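Local atomic coordinates of 11R-lipoxygenase (Gersemia fruticosa, PDB entry 3VF1), a protein that probably inserts both atoms of molecular oxygen into polyunsaturated fatty acids at a non-heme iron centre, in a calcium-dependent manner. Residues A[340-344]-A[487-491]; A[254-259]-A[343-347]; A[272-276]-A[301-305]; A[473-479]-A[496-500]. One frame throughout, in Å; residues are numbered along the deposited sequence.

Interaction 1: A[340-344]-A[487-491]; sequences NNDDI and LRKFY. With FRU (beta-D-fructofuranose), chain C.
The carboxylate of Asp342 lies beside the aliphatic root of Arg488, with OD1 3.7 Å from Arg488 CG, and the two side chains point the same way. Its plane is turned 55° from that of the guanidinium, and Asp342 OD2 stays 5.4 Å from Arg488 NE, so the opposite charges are neighbours and not a pair. Beyond that root the arginine leads away from Asp342 and passes the bound sugar, Arg488 CD coming to 3.7 Å from O6 of the fructose, which is hydrogen-bonded by Lys493 and Asp494. The second carboxylate, of Asp343, is gripped on the syn side of OD1 by Lys489 NZ at 2.8 Å, a salt bridge in which the nitrogen sits 22° out of the carboxylate plane. The lysine chain first runs past Asp342, its CD 3.7 Å from Asp342 CB, and then bends at chi3 (84°), which turns NZ to the acid. The Tyr491 ring has Lys489 O over the centre of one face. Asp343 is positioned by an Asx turn, its backbone N donating to Asn341 OD1. Two waters join the backbones and side chains: one links Asp342 O with Lys489 N, the other Asp342 OD1 with Arg488 N. Without the amine and chain of Lys489, as with an alanine here, the Asp343 carboxylate is likely to lose its charged mate and the flank of Asp342 its cover. With one direct ion pair and two bridging waters, the chemistry suggests a hydrated, mainly polar join between the 340-344 turn and the loop leading into helix 491-514.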
# COMPACT_ATOMS: atom_id res chain seq x y z
N ASN A 340 -8.16 25.55 -22.04
CA ASN A 340 -8.07 25.12 -23.42
C ASN A 340 -6.80 24.30 -23.68
O ASN A 340 -6.76 23.49 -24.60
CB ASN A 340 -8.10 26.33 -24.36
CG ASN A 340 -8.35 25.95 -25.80
OD1 ASN A 340 -8.80 24.84 -26.09
ND2 ASN A 340 -8.07 26.87 -26.72
N ASN A 341 -5.78 24.52 -22.86
CA ASN A 341 -4.51 23.82 -23.01
C ASN A 341 -4.40 22.61 -22.07
O ASN A 341 -3.31 22.08 -21.87
CB ASN A 341 -3.34 24.77 -22.77
CG ASN A 341 -3.21 25.18 -21.32
OD1 ASN A 341 -4.12 24.98 -20.52
ND2 ASN A 341 -2.06 25.77 -20.97
N ASP A 342 -5.53 22.21 -21.50
CA ASP A 342 -5.63 20.97 -20.71
C ASP A 342 -5.15 21.10 -19.27
O ASP A 342 -5.09 20.10 -18.54
CB ASP A 342 -4.91 19.82 -21.42
CG ASP A 342 -5.57 19.43 -22.73
OD1 ASP A 342 -6.79 19.18 -22.73
OD2 ASP A 342 -4.86 19.39 -23.76
N ASP A 343 -4.80 22.31 -18.84
CA ASP A 343 -4.53 22.56 -17.43
C ASP A 343 -5.84 22.85 -16.70
O ASP A 343 -6.69 23.56 -17.22
CB ASP A 343 -3.60 23.76 -17.25
CG ASP A 343 -2.19 23.48 -17.73
OD1 ASP A 343 -1.78 22.30 -17.74
OD2 ASP A 343 -1.48 24.45 -18.09
N ILE A 344 -5.99 22.29 -15.50
CA ILE A 344 -7.13 22.65 -14.67
C ILE A 344 -6.71 23.67 -13.62
O ILE A 344 -5.63 23.57 -13.03
CB ILE A 344 -7.79 21.43 -13.98
CG1 ILE A 344 -6.82 20.78 -12.98
CG2 ILE A 344 -8.24 20.41 -15.02
CD1 ILE A 344 -7.53 20.13 -11.82
N LEU A 487 -9.00 13.26 -19.17
CA LEU A 487 -8.11 14.39 -18.97
C LEU A 487 -6.70 14.11 -19.50
O LEU A 487 -6.05 13.16 -19.08
CB LEU A 487 -8.05 14.76 -17.48
CG LEU A 487 -9.37 15.26 -16.88
CD1 LEU A 487 -9.20 15.55 -15.40
CD2 LEU A 487 -9.86 16.50 -17.62
N ARG A 488 -6.24 14.96 -20.41
CA ARG A 488 -4.96 14.77 -21.10
C ARG A 488 -3.75 14.84 -20.17
O ARG A 488 -2.78 14.11 -20.35
CB ARG A 488 -4.80 15.80 -22.21
CG ARG A 488 -5.82 15.69 -23.33
CD ARG A 488 -5.47 14.56 -24.29
NE ARG A 488 -6.38 14.52 -25.44
CZ ARG A 488 -6.29 13.65 -26.44
NH1 ARG A 488 -5.32 12.73 -26.45
NH2 ARG A 488 -7.16 13.69 -27.43
N LYS A 489 -3.80 15.73 -19.18
CA LYS A 489 -2.65 15.95 -18.30
C LYS A 489 -2.89 15.36 -16.91
O LYS A 489 -2.38 15.87 -15.91
CB LYS A 489 -2.33 17.44 -18.22
CG LYS A 489 -2.09 18.07 -19.58
CD LYS A 489 -1.73 19.54 -19.50
CE LYS A 489 -0.25 19.74 -19.25
NZ LYS A 489 0.15 21.17 -19.39
N PHE A 490 -3.66 14.28 -16.87
CA PHE A 490 -3.89 13.51 -15.65
C PHE A 490 -2.96 12.30 -15.70
O PHE A 490 -3.37 11.20 -16.06
CB PHE A 490 -5.36 13.07 -15.60
CG PHE A 490 -5.79 12.51 -14.27
CD1 PHE A 490 -4.91 12.39 -13.21
CD2 PHE A 490 -7.10 12.09 -14.09
CE1 PHE A 490 -5.33 11.87 -11.99
CE2 PHE A 490 -7.52 11.57 -12.89
CZ PHE A 490 -6.64 11.46 -11.84
N TYR A 491 -1.70 12.52 -15.35
CA TYR A 491 -0.65 11.53 -15.57
C TYR A 491 -0.82 10.27 -14.71
O TYR A 491 -0.50 9.18 -15.16
CB TYR A 491 0.72 12.16 -15.33
CG TYR A 491 0.96 13.37 -16.20
CD1 TYR A 491 0.62 13.36 -17.55
CD2 TYR A 491 1.52 14.53 -15.68
CE1 TYR A 491 0.83 14.46 -18.35
CE2 TYR A 491 1.74 15.64 -16.48
CZ TYR A 491 1.39 15.59 -17.81
OH TYR A 491 1.60 16.69 -18.62
C1 FRU C . -6.29 6.11 -20.85
C2 FRU C . -6.69 6.94 -22.06
C3 FRU C . -5.71 6.75 -23.21
C4 FRU C . -5.57 8.13 -23.81
C5 FRU C . -5.89 9.06 -22.65
C6 FRU C . -6.62 10.30 -23.14
O1 FRU C . -5.00 6.48 -20.43
O2 FRU C . -7.97 6.55 -22.52
O3 FRU C . -6.20 5.83 -24.17
O4 FRU C . -4.29 8.36 -24.33
O5 FRU C . -6.68 8.32 -21.73
O6 FRU C . -6.19 11.45 -22.45
O HOH W 1 -5.99 17.46 -18.37
O HOH W 2 -7.60 17.37 -20.88

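Interaction 2: A[254-259]-A[343-347]; sequences DVWFGS and DIIPI
Pro346 lays its ring against helix 254-263, and its ring carbons divide between Phe257 and Asp254. CB lies 4.0 Å from CD2 of Phe257; CG, the outermost atom, comes closer to the same Phe257 CD2, at 3.6 Å, and also approaches Asp254 OD1; CD rests 3.3 Å from the Asp254 carbonyl oxygen, which is already taken by Gly258 N in the helix. Phe257 meets the proline because its CG stands anti to the backbone N (chi1 -176°), which points the ring outward from the helix, alongside the proline. Were Phe257 replaced by an alanine, the contact at Pro346 CG and CB would be gone and a gap is likely to open there. At the next residue, Gly258 lets the backbones draw together: its CA-H points at Ile344 O, with CA 3.5 Å from that oxygen, and its own O touches Ile344 CD1 at 3.3 Å. A water donates to both Val255 O and Ile344 O and so bridges the helix to the strand. Val255 divides its branches, CG2 meeting Ile345 CG2 at 4.0 Å while CG1 lies 3.6 Å from OD2 of Asp343, an acid whose charge is answered by Lys489. The acid of Asp254 is held by Lys376 and Trp372 of helix 369-410. Segment 254-259 crosses strand segment 344-347 at 102°, the axes 6.2 Å apart at closest; helix 369-410 packs on both Phe257 and Pro346, and the strand pairs with 333-338 in the antiparallel sheet.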
# COMPACT_ATOMS: atom_id res chain seq x y z
N ASP A 254 -1.62 28.85 -9.70
CA ASP A 254 -2.93 28.21 -9.81
C ASP A 254 -2.90 26.97 -10.69
O ASP A 254 -3.64 26.01 -10.46
CB ASP A 254 -3.97 29.20 -10.36
CG ASP A 254 -4.52 30.13 -9.29
OD1 ASP A 254 -4.23 29.91 -8.09
OD2 ASP A 254 -5.25 31.08 -9.65
N VAL A 255 -2.04 26.97 -11.71
CA VAL A 255 -1.92 25.83 -12.60
C VAL A 255 -1.30 24.65 -11.87
O VAL A 255 -1.77 23.52 -11.98
CB VAL A 255 -1.08 26.17 -13.85
CG1 VAL A 255 -0.73 24.90 -14.62
CG2 VAL A 255 -1.83 27.14 -14.74
N TRP A 256 -0.24 24.92 -11.11
CA TRP A 256 0.39 23.89 -10.29
C TRP A 256 -0.59 23.39 -9.24
O TRP A 256 -0.71 22.19 -9.02
CB TRP A 256 1.65 24.44 -9.61
CG TRP A 256 2.18 23.53 -8.55
CD1 TRP A 256 1.79 23.48 -7.24
CD2 TRP A 256 3.20 22.54 -8.70
NE1 TRP A 256 2.50 22.52 -6.57
CE2 TRP A 256 3.38 21.93 -7.44
CE3 TRP A 256 3.99 22.11 -9.77
CZ2 TRP A 256 4.31 20.91 -7.23
CZ3 TRP A 256 4.91 21.10 -9.56
CH2 TRP A 256 5.06 20.51 -8.30
N PHE A 257 -1.29 24.33 -8.61
CA PHE A 257 -2.26 24.00 -7.57
C PHE A 257 -3.28 22.99 -8.07
O PHE A 257 -3.50 21.95 -7.45
CB PHE A 257 -2.98 25.27 -7.11
CG PHE A 257 -3.93 25.05 -5.98
CD1 PHE A 257 -3.49 25.08 -4.67
CD2 PHE A 257 -5.28 24.84 -6.22
CE1 PHE A 257 -4.36 24.88 -3.62
CE2 PHE A 257 -6.16 24.64 -5.17
CZ PHE A 257 -5.70 24.66 -3.87
N GLY A 258 -3.91 23.29 -9.20
CA GLY A 258 -4.89 22.41 -9.79
C GLY A 258 -4.31 21.03 -10.08
O GLY A 258 -4.96 20.02 -9.83
N SER A 259 -3.08 21.00 -10.59
CA SER A 259 -2.46 19.75 -10.99
C SER A 259 -2.14 18.85 -9.79
O SER A 259 -1.93 17.66 -9.95
CB SER A 259 -1.19 20.01 -11.80
OG SER A 259 -0.12 20.46 -10.98
N ASP A 343 -4.80 22.31 -18.84
CA ASP A 343 -4.53 22.56 -17.43
C ASP A 343 -5.84 22.85 -16.70
O ASP A 343 -6.69 23.56 -17.22
CB ASP A 343 -3.60 23.76 -17.25
CG ASP A 343 -2.19 23.48 -17.73
OD1 ASP A 343 -1.78 22.30 -17.74
OD2 ASP A 343 -1.48 24.45 -18.09
N ILE A 344 -5.99 22.29 -15.50
CA ILE A 344 -7.13 22.65 -14.67
C ILE A 344 -6.71 23.67 -13.62
O ILE A 344 -5.63 23.57 -13.03
CB ILE A 344 -7.79 21.43 -13.98
CG1 ILE A 344 -6.82 20.78 -12.98
CG2 ILE A 344 -8.24 20.41 -15.02
CD1 ILE A 344 -7.53 20.13 -11.82
N ILE A 345 -7.55 24.68 -13.41
CA ILE A 345 -7.27 25.72 -12.43
C ILE A 345 -8.43 25.88 -11.46
O ILE A 345 -9.58 25.69 -11.84
CB ILE A 345 -7.02 27.08 -13.11
CG1 ILE A 345 -8.17 27.40 -14.07
CG2 ILE A 345 -5.69 27.07 -13.83
CD1 ILE A 345 -8.14 28.81 -14.61
N PRO A 346 -8.12 26.23 -10.21
CA PRO A 346 -9.17 26.55 -9.23
C PRO A 346 -9.82 27.88 -9.58
O PRO A 346 -9.10 28.83 -9.91
CB PRO A 346 -8.40 26.65 -7.92
CG PRO A 346 -7.04 27.09 -8.33
CD PRO A 346 -6.77 26.42 -9.65
N ILE A 347 -11.14 27.96 -9.51
CA ILE A 347 -11.83 29.21 -9.83
C ILE A 347 -12.78 29.67 -8.72
O ILE A 347 -13.27 30.80 -8.76
CB ILE A 347 -12.63 29.08 -11.15
CG1 ILE A 347 -13.68 27.97 -11.03
CG2 ILE A 347 -11.69 28.80 -12.30
CD1 ILE A 347 -14.62 27.91 -12.22
O HOH W 3 -3.07 22.02 -14.14

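Interaction 3: A[272-276]-A[301-305]; sequences RCDKL and MKEGL
A Schellman motif closes helix 297-302, and its glycine, Gly304, lies over one face of the Arg272 guanidinium, near the rim of the group. Gly304 CA is 3.5 Å from Arg272 NE. The glycine turns out of the helix with positive phi (71°), and its lack of a side chain permits this approach, since a beta carbon would clash with Arg272 CZ. The arginine reaches it with a fully extended chain, starting with CG anti to the backbone N, and is held by Asp274, whose OD1 lies off the guanidinium plane on the side away from Gly304: Arg272 NE donates to Asp274 OD1 at 2.7 Å in a salt bridge, tilted 29° from that plane, while a weaker bond from NH2 reaches the same oxygen. Arg272 NH2 also lies 3.9 Å from Lys302 O, so the cation lies near the carbonyl end of the helix, where the partial negative charge is likely to favour it. Strand 271-272 is an outermost strand of the five-stranded antiparallel sheet, and Cys273 bonds through its backbone to Ile306 of the next strand, 306-310; segment 272-276 joins the helix end to this sheet margin. Beside the ion pair, Met301 packs on backbone and aliphatic atoms. Met301 CG touches Cys273 O at 3.6 Å, its SD lies 3.9 Å from Lys275 CA, and Leu276 meets it at about a right angle, with CG 4.2 Å from SD. A water lies 2.7 Å from Cys273 O and 2.9 Å from Met301 O, and probably cannot serve all its acceptors at once.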
# COMPACT_ATOMS: atom_id res chain seq x y z
N ARG A 272 -15.93 15.35 -12.41
CA ARG A 272 -16.71 16.23 -13.27
C ARG A 272 -17.98 16.68 -12.55
O ARG A 272 -18.60 15.91 -11.83
CB ARG A 272 -17.06 15.53 -14.58
CG ARG A 272 -18.03 16.33 -15.45
CD ARG A 272 -18.30 15.64 -16.78
NE ARG A 272 -19.32 16.34 -17.55
CZ ARG A 272 -19.66 16.05 -18.80
NH1 ARG A 272 -19.05 15.07 -19.45
NH2 ARG A 272 -20.60 16.76 -19.41
N CYS A 273 -18.35 17.94 -12.77
CA CYS A 273 -19.54 18.51 -12.14
C CYS A 273 -20.48 19.06 -13.20
O CYS A 273 -20.20 20.07 -13.84
CB CYS A 273 -19.14 19.62 -11.18
SG CYS A 273 -20.52 20.40 -10.32
N ASP A 274 -21.61 18.38 -13.38
CA ASP A 274 -22.60 18.78 -14.38
C ASP A 274 -23.63 19.74 -13.79
O ASP A 274 -24.34 20.42 -14.52
CB ASP A 274 -23.29 17.55 -14.96
CG ASP A 274 -22.37 16.71 -15.82
OD1 ASP A 274 -21.61 17.30 -16.62
OD2 ASP A 274 -22.40 15.46 -15.69
N LYS A 275 -23.69 19.79 -12.46
CA LYS A 275 -24.57 20.74 -11.78
C LYS A 275 -24.07 21.00 -10.36
O LYS A 275 -23.78 20.06 -9.62
CB LYS A 275 -26.00 20.21 -11.73
CG LYS A 275 -26.98 21.21 -11.14
CD LYS A 275 -28.31 20.57 -10.78
CE LYS A 275 -29.26 21.60 -10.20
NZ LYS A 275 -30.48 20.97 -9.62
N LEU A 276 -23.98 22.27 -10.00
CA LEU A 276 -23.50 22.67 -8.68
C LEU A 276 -24.41 22.13 -7.58
O LEU A 276 -25.63 22.09 -7.74
CB LEU A 276 -23.45 24.19 -8.57
CG LEU A 276 -22.43 24.90 -9.45
CD1 LEU A 276 -22.63 26.41 -9.36
CD2 LEU A 276 -21.01 24.52 -9.04
N MET A 301 -20.25 23.99 -17.81
CA MET A 301 -20.71 22.74 -17.21
C MET A 301 -21.33 21.82 -18.25
O MET A 301 -21.07 20.61 -18.24
CB MET A 301 -21.71 23.02 -16.08
CG MET A 301 -21.06 23.47 -14.78
SD MET A 301 -22.17 23.42 -13.37
CE MET A 301 -23.31 24.75 -13.79
N LYS A 302 -22.14 22.37 -19.14
CA LYS A 302 -22.75 21.59 -20.21
C LYS A 302 -21.68 20.86 -21.03
O LYS A 302 -21.90 19.74 -21.48
CB LYS A 302 -23.57 22.48 -21.14
CG LYS A 302 -25.05 22.57 -20.80
CD LYS A 302 -25.31 23.52 -19.64
CE LYS A 302 -26.80 23.64 -19.36
NZ LYS A 302 -27.09 24.71 -18.36
N GLU A 303 -20.53 21.50 -21.21
CA GLU A 303 -19.48 20.95 -22.06
C GLU A 303 -18.47 20.11 -21.27
O GLU A 303 -17.48 19.64 -21.84
CB GLU A 303 -18.76 22.07 -22.82
CG GLU A 303 -19.67 22.85 -23.76
CD GLU A 303 -18.89 23.71 -24.74
OE1 GLU A 303 -17.65 23.64 -24.73
OE2 GLU A 303 -19.53 24.44 -25.52
N GLY A 304 -18.70 19.95 -19.98
CA GLY A 304 -17.85 19.11 -19.15
C GLY A 304 -16.49 19.71 -18.89
O GLY A 304 -15.48 18.99 -18.89
N LEU A 305 -16.45 21.02 -18.66
CA LEU A 305 -15.19 21.71 -18.39
C LEU A 305 -15.08 22.08 -16.91
O LEU A 305 -14.09 22.67 -16.48
CB LEU A 305 -15.10 22.98 -19.23
CG LEU A 305 -15.25 22.80 -20.74
CD1 LEU A 305 -15.22 24.15 -21.44
CD2 LEU A 305 -14.18 21.88 -21.29
O HOH W 4 -18.97 19.99 -16.28

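Interaction 4: A[473-479]-A[496-500]; sequences YDLVKDL and ALLLW
Leu475 and Trp500 both hold CG anti to the backbone N, with chi1 of -172° and 174°, which swings each side chain across to the facing helix. The indole then presents one face to the leucine: Leu475 CB lies over the six-membered ring, off centre, in a CH-pi contact 3.8 Å from Trp500 CE3. Leu475 CD2 continues to the other helix, where it touches the Ala496 carbonyl oxygen at 3.5 Å and Leu497 CD2 at 3.8 Å. Val476 comes to the indole at about a right angle, its CG2 3.9 Å from Trp500 NE1, while the far end of the ring system, CH2, lies 3.6 Å from Tyr473 O. A turn further along, Leu479 and Leu497 meet tip to tip, with CD1 of Leu479 3.9 Å from CD2 of Leu497. Asp474 caps the start of helix 475-481, its OD1 accepting a weak bond from Lys477 N, and its CA lies obliquely by Trp500 CH2. The Leu497 side chain also touches the bound fructose, so this end of the apolar layer borders the glycan pocket. The Tyr473 hydroxyl bonds Arg395 O and its ring makes a cation-pi contact with Arg395; its side chain is about 9 Å from that of His397, an iron ligand. The two short segments run nearly antiparallel, at 152°, and helix 557-579 packs against both: Phe569 meets Trp500 edge-to-face and also packs on Leu475.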
# COMPACT_ATOMS: atom_id res chain seq x y z
N TYR A 473 -12.97 0.19 -6.15
CA TYR A 473 -11.64 -0.34 -6.42
C TYR A 473 -11.47 -0.76 -7.88
O TYR A 473 -10.36 -1.03 -8.32
CB TYR A 473 -11.33 -1.51 -5.49
CG TYR A 473 -10.87 -1.07 -4.12
CD1 TYR A 473 -11.79 -0.75 -3.13
CD2 TYR A 473 -9.52 -0.97 -3.82
CE1 TYR A 473 -11.38 -0.34 -1.88
CE2 TYR A 473 -9.10 -0.56 -2.57
CZ TYR A 473 -10.03 -0.25 -1.61
OH TYR A 473 -9.60 0.16 -0.37
N ASP A 474 -12.57 -0.80 -8.61
CA ASP A 474 -12.50 -1.02 -10.05
C ASP A 474 -12.01 0.27 -10.70
O ASP A 474 -12.80 1.16 -11.00
CB ASP A 474 -13.87 -1.42 -10.61
CG ASP A 474 -13.80 -1.83 -12.07
OD1 ASP A 474 -12.92 -1.33 -12.80
OD2 ASP A 474 -14.63 -2.66 -12.50
N LEU A 475 -10.71 0.35 -10.90
CA LEU A 475 -10.07 1.57 -11.39
C LEU A 475 -10.77 2.12 -12.63
O LEU A 475 -11.17 3.28 -12.67
CB LEU A 475 -8.60 1.30 -11.71
CG LEU A 475 -7.75 2.52 -12.06
CD1 LEU A 475 -7.59 3.42 -10.84
CD2 LEU A 475 -6.40 2.09 -12.60
N VAL A 476 -10.91 1.27 -13.64
CA VAL A 476 -11.46 1.69 -14.93
C VAL A 476 -12.83 2.35 -14.78
O VAL A 476 -13.08 3.41 -15.35
CB VAL A 476 -11.58 0.50 -15.90
CG1 VAL A 476 -12.25 0.93 -17.19
CG2 VAL A 476 -10.21 -0.11 -16.17
N LYS A 477 -13.71 1.71 -14.02
CA LYS A 477 -15.08 2.20 -13.87
C LYS A 477 -15.17 3.38 -12.90
O LYS A 477 -16.07 4.21 -13.00
CB LYS A 477 -16.00 1.07 -13.42
CG LYS A 477 -16.23 0.02 -14.50
CD LYS A 477 -17.07 -1.15 -14.00
CE LYS A 477 -17.11 -2.26 -15.03
NZ LYS A 477 -17.66 -3.53 -14.47
N ASP A 478 -14.24 3.46 -11.95
CA ASP A 478 -14.22 4.56 -11.00
C ASP A 478 -13.83 5.86 -11.71
O ASP A 478 -14.54 6.86 -11.61
CB ASP A 478 -13.26 4.28 -9.85
CG ASP A 478 -13.29 5.37 -8.79
OD1 ASP A 478 -14.29 5.44 -8.04
OD2 ASP A 478 -12.32 6.15 -8.70
N LEU A 479 -12.71 5.83 -12.41
CA LEU A 479 -12.26 6.99 -13.17
C LEU A 479 -13.32 7.41 -14.18
O LEU A 479 -13.48 8.60 -14.46
CB LEU A 479 -10.96 6.67 -13.90
CG LEU A 479 -9.73 6.41 -13.03
CD1 LEU A 479 -8.56 5.95 -13.88
CD2 LEU A 479 -9.35 7.66 -12.26
N ALA A 496 -1.63 4.61 -14.32
CA ALA A 496 -2.36 3.63 -13.53
C ALA A 496 -3.18 2.69 -14.42
O ALA A 496 -3.34 1.51 -14.11
CB ALA A 496 -3.26 4.33 -12.52
N LEU A 497 -3.70 3.22 -15.52
CA LEU A 497 -4.53 2.43 -16.43
C LEU A 497 -3.69 1.45 -17.25
O LEU A 497 -4.16 0.37 -17.61
CB LEU A 497 -5.35 3.33 -17.34
CG LEU A 497 -6.57 4.00 -16.70
CD1 LEU A 497 -7.26 4.91 -17.70
CD2 LEU A 497 -7.54 2.96 -16.17
N LEU A 498 -2.45 1.83 -17.56
CA LEU A 498 -1.53 0.94 -18.25
C LEU A 498 -1.17 -0.23 -17.34
O LEU A 498 -1.16 -1.39 -17.76
CB LEU A 498 -0.26 1.68 -18.66
CG LEU A 498 -0.39 2.72 -19.77
CD1 LEU A 498 0.95 3.40 -20.01
CD2 LEU A 498 -0.91 2.09 -21.06
N LEU A 499 -0.87 0.09 -16.08
CA LEU A 499 -0.44 -0.91 -15.11
C LEU A 499 -1.58 -1.85 -14.75
O LEU A 499 -1.37 -3.06 -14.61
CB LEU A 499 0.09 -0.23 -13.85
CG LEU A 499 1.43 0.48 -14.03
CD1 LEU A 499 1.58 1.64 -13.06
CD2 LEU A 499 2.57 -0.51 -13.86
N TRP A 500 -2.77 -1.29 -14.59
CA TRP A 500 -3.95 -2.09 -14.28
C TRP A 500 -4.18 -3.16 -15.35
O TRP A 500 -4.38 -4.33 -15.03
CB TRP A 500 -5.18 -1.19 -14.18
CG TRP A 500 -6.45 -1.95 -13.99
CD1 TRP A 500 -7.25 -2.47 -14.96
CD2 TRP A 500 -7.08 -2.27 -12.74
NE1 TRP A 500 -8.34 -3.10 -14.40
CE2 TRP A 500 -8.25 -2.99 -13.04
CE3 TRP A 500 -6.76 -2.02 -11.40
CZ2 TRP A 500 -9.11 -3.46 -12.05
CZ3 TRP A 500 -7.61 -2.50 -10.42
CH2 TRP A 500 -8.78 -3.21 -10.75

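Interaction 4 is the buried contact of the set, built on aliphatic packing and a CH-pi contact between two helices, whereas interactions 1 and 3 lie at the surface: a salt bridge and waters cross interaction 1, while interaction 3 rests on Met301, a glycine-guanidinium contact and a water. Interaction 2 falls between, partly buried. Interactions 1 and 2 share Asp343 and Ile344; interaction 1 joins them to the 487-491 loop, interaction 2 to helix 254-263, so the start of strand 344-350 is held by both. Strand 271-272, next to interaction 3, lies at one margin of the same five-stranded sheet. Interactions 1 and 4 both touch the glycan, through the loop and through helix 491-514 that follows it.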